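Local atomic coordinates of beta-N-acetylhexosaminidase (PDB entry 1JAK), a protein that removes terminal, non-reducing beta-linked N-acetylhexosamine residues from glycans, as a family 20 glycoside hydrolase working by substrate-assisted catalysis. Residues A[190-195]-A[442-447]. Sequence-based numbering, arbitrary orientation.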
loop_
_atom_site.group_PDB
_atom_site.type_symbol
_atom_site.label_atom_id
_atom_site.label_comp_id
_atom_site.label_asym_id
_atom_site.label_seq_id
_atom_site.Cartn_x
_atom_site.Cartn_y
_atom_site.Cartn_z
ATOM N N LYS A 190 -2.444 -4.429 -1.991
ATOM C CA LYS A 190 -2.199 -3.742 -3.245
ATOM C C LYS A 190 -1.138 -2.675 -3.048
ATOM O O LYS A 190 -1.090 -2.025 -2.004
ATOM C CB LYS A 190 -3.501 -3.140 -3.783
ATOM C CG LYS A 190 -4.466 -4.226 -4.262
ATOM C CD LYS A 190 -5.837 -3.698 -4.604
ATOM C CE LYS A 190 -6.723 -4.808 -5.164
ATOM N NZ LYS A 190 -7.033 -5.890 -4.180
ATOM N N LEU A 191 -0.265 -2.534 -4.040
ATOM C CA LEU A 191 0.794 -1.533 -4.000
ATOM C C LEU A 191 0.621 -0.644 -5.215
ATOM O O LEU A 191 0.834 -1.071 -6.351
ATOM C CB LEU A 191 2.181 -2.183 -4.041
ATOM C CG LEU A 191 3.347 -1.182 -4.039
ATOM C CD1 LEU A 191 3.453 -0.531 -2.665
ATOM C CD2 LEU A 191 4.651 -1.887 -4.395
ATOM N N HIS A 192 0.214 0.592 -4.961
ATOM C CA HIS A 192 -0.004 1.588 -6.002
ATOM C C HIS A 192 1.314 2.345 -6.192
ATOM O O HIS A 192 1.851 2.917 -5.248
ATOM C CB HIS A 192 -1.137 2.521 -5.539
ATOM C CG HIS A 192 -1.395 3.698 -6.432
ATOM N ND1 HIS A 192 -2.281 4.696 -6.084
ATOM C CD2 HIS A 192 -0.868 4.064 -7.623
ATOM C CE1 HIS A 192 -2.283 5.629 -7.020
ATOM N NE2 HIS A 192 -1.434 5.270 -7.966
ATOM N N LEU A 193 1.850 2.318 -7.406
ATOM C CA LEU A 193 3.097 3.019 -7.688
ATOM C C LEU A 193 2.818 4.208 -8.595
ATOM O O LEU A 193 2.287 4.044 -9.693
ATOM C CB LEU A 193 4.104 2.082 -8.366
ATOM C CG LEU A 193 4.671 0.944 -7.512
ATOM C CD1 LEU A 193 5.581 0.055 -8.361
ATOM C CD2 LEU A 193 5.448 1.531 -6.338
ATOM N N HIS A 194 3.170 5.402 -8.125
ATOM C CA HIS A 194 2.976 6.632 -8.896
ATOM C C HIS A 194 4.266 6.765 -9.711
ATOM O O HIS A 194 5.246 7.362 -9.259
ATOM C CB HIS A 194 2.803 7.815 -7.936
ATOM C CG HIS A 194 2.302 9.066 -8.589
ATOM N ND1 HIS A 194 0.985 9.238 -8.956
ATOM C CD2 HIS A 194 2.940 10.210 -8.928
ATOM C CE1 HIS A 194 0.834 10.437 -9.492
ATOM N NE2 HIS A 194 2.006 11.046 -9.487
ATOM N N LEU A 195 4.240 6.194 -10.914
ATOM C CA LEU A 195 5.398 6.136 -11.807
ATOM C C LEU A 195 5.749 7.350 -12.654
ATOM O O LEU A 195 6.815 7.382 -13.273
ATOM C CB LEU A 195 5.247 4.926 -12.733
ATOM C CG LEU A 195 5.189 3.552 -12.062
ATOM C CD1 LEU A 195 4.830 2.503 -13.105
ATOM C CD2 LEU A 195 6.537 3.225 -11.424
ATOM N N GLY A 442 -12.617 -0.254 -0.712
ATOM C CA GLY A 442 -11.611 -0.289 0.327
ATOM C C GLY A 442 -10.951 1.051 0.556
ATOM O O GLY A 442 -11.523 2.101 0.260
ATOM N N VAL A 443 -9.723 1.008 1.060
ATOM C CA VAL A 443 -8.985 2.219 1.383
ATOM C C VAL A 443 -7.548 2.176 0.880
ATOM O O VAL A 443 -7.043 1.124 0.498
ATOM C CB VAL A 443 -8.943 2.422 2.911
ATOM C CG1 VAL A 443 -10.359 2.459 3.470
ATOM C CG2 VAL A 443 -8.152 1.281 3.568
ATOM N N GLU A 444 -6.894 3.332 0.891
ATOM C CA GLU A 444 -5.504 3.421 0.474
ATOM C C GLU A 444 -4.800 4.510 1.263
ATOM O O GLU A 444 -5.409 5.516 1.625
ATOM C CB GLU A 444 -5.392 3.727 -1.024
ATOM C CG GLU A 444 -3.943 3.820 -1.501
ATOM C CD GLU A 444 -3.803 3.827 -3.014
ATOM O OE1 GLU A 444 -4.270 2.867 -3.662
ATOM O OE2 GLU A 444 -3.220 4.790 -3.555
ATOM N N ALA A 445 -3.516 4.294 1.537
ATOM C CA ALA A 445 -2.699 5.265 2.258
ATOM C C ALA A 445 -1.574 5.706 1.324
ATOM O O ALA A 445 -0.565 5.016 1.190
ATOM C CB ALA A 445 -2.117 4.633 3.517
ATOM N N PRO A 446 -1.742 6.856 0.652
ATOM C CA PRO A 446 -0.701 7.338 -0.265
ATOM C C PRO A 446 0.423 8.084 0.440
ATOM O O PRO A 446 0.178 8.856 1.368
ATOM C CB PRO A 446 -1.463 8.274 -1.211
ATOM C CG PRO A 446 -2.918 7.875 -1.041
ATOM C CD PRO A 446 -3.000 7.584 0.429
ATOM N N LEU A 447 1.653 7.850 -0.006
ATOM C CA LEU A 447 2.807 8.545 0.552
ATOM C C LEU A 447 3.462 9.326 -0.583
ATOM O O LEU A 447 4.188 8.763 -1.407
ATOM C CB LEU A 447 3.813 7.557 1.164
ATOM C CG LEU A 447 5.077 8.184 1.777
ATOM C CD1 LEU A 447 4.702 9.275 2.779
ATOM C CD2 LEU A 447 5.903 7.093 2.460
#
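The imidazole of His-192 meets the carboxylate of Glu-444 at its ring edge, while the ring of His-315 stacks with it. ND1 of His-192 donates to OE2 of Glu-444 over 2.7 Å, and the bond is fairly straight, 159° at the hydrogen. The acceptor lies close to the imidazole plane and accepts the hydrogen bond with its syn lone pair, on the side of OE1. The two flat groups are far from coplanar, their planes 63° apart. Both side chains point into the core of the TIM barrel that forms the catalytic domain. Strands 190-194 and 440-447 are not neighbours there: strand 159-165 runs between them, and its Met-163 touches both residues. The gap is wide, 8.7 Å from CA of His-192 to CA of Glu-444, and Glu-444 spans it with its CG anti to the backbone N (chi1 -180°) and an extended chain beyond. Its other oxygen, OE1, is hydrogen-bonded to Ser-161, and OE2 also has a weak bond from Gln-365. On the far side of the imidazole, NE2 bonds to Glu-250, so carboxylates engage both ring nitrogens. An alanine in place of Glu-444 would remove the carboxylate and would probably leave ND1 of His-192 without its acceptor and the hydroxyl of Ser-161 without its partner. The side chain of His-192 lies about 8 Å from the bound isofagomine-type inhibitor and is not among the residues lining its pocket.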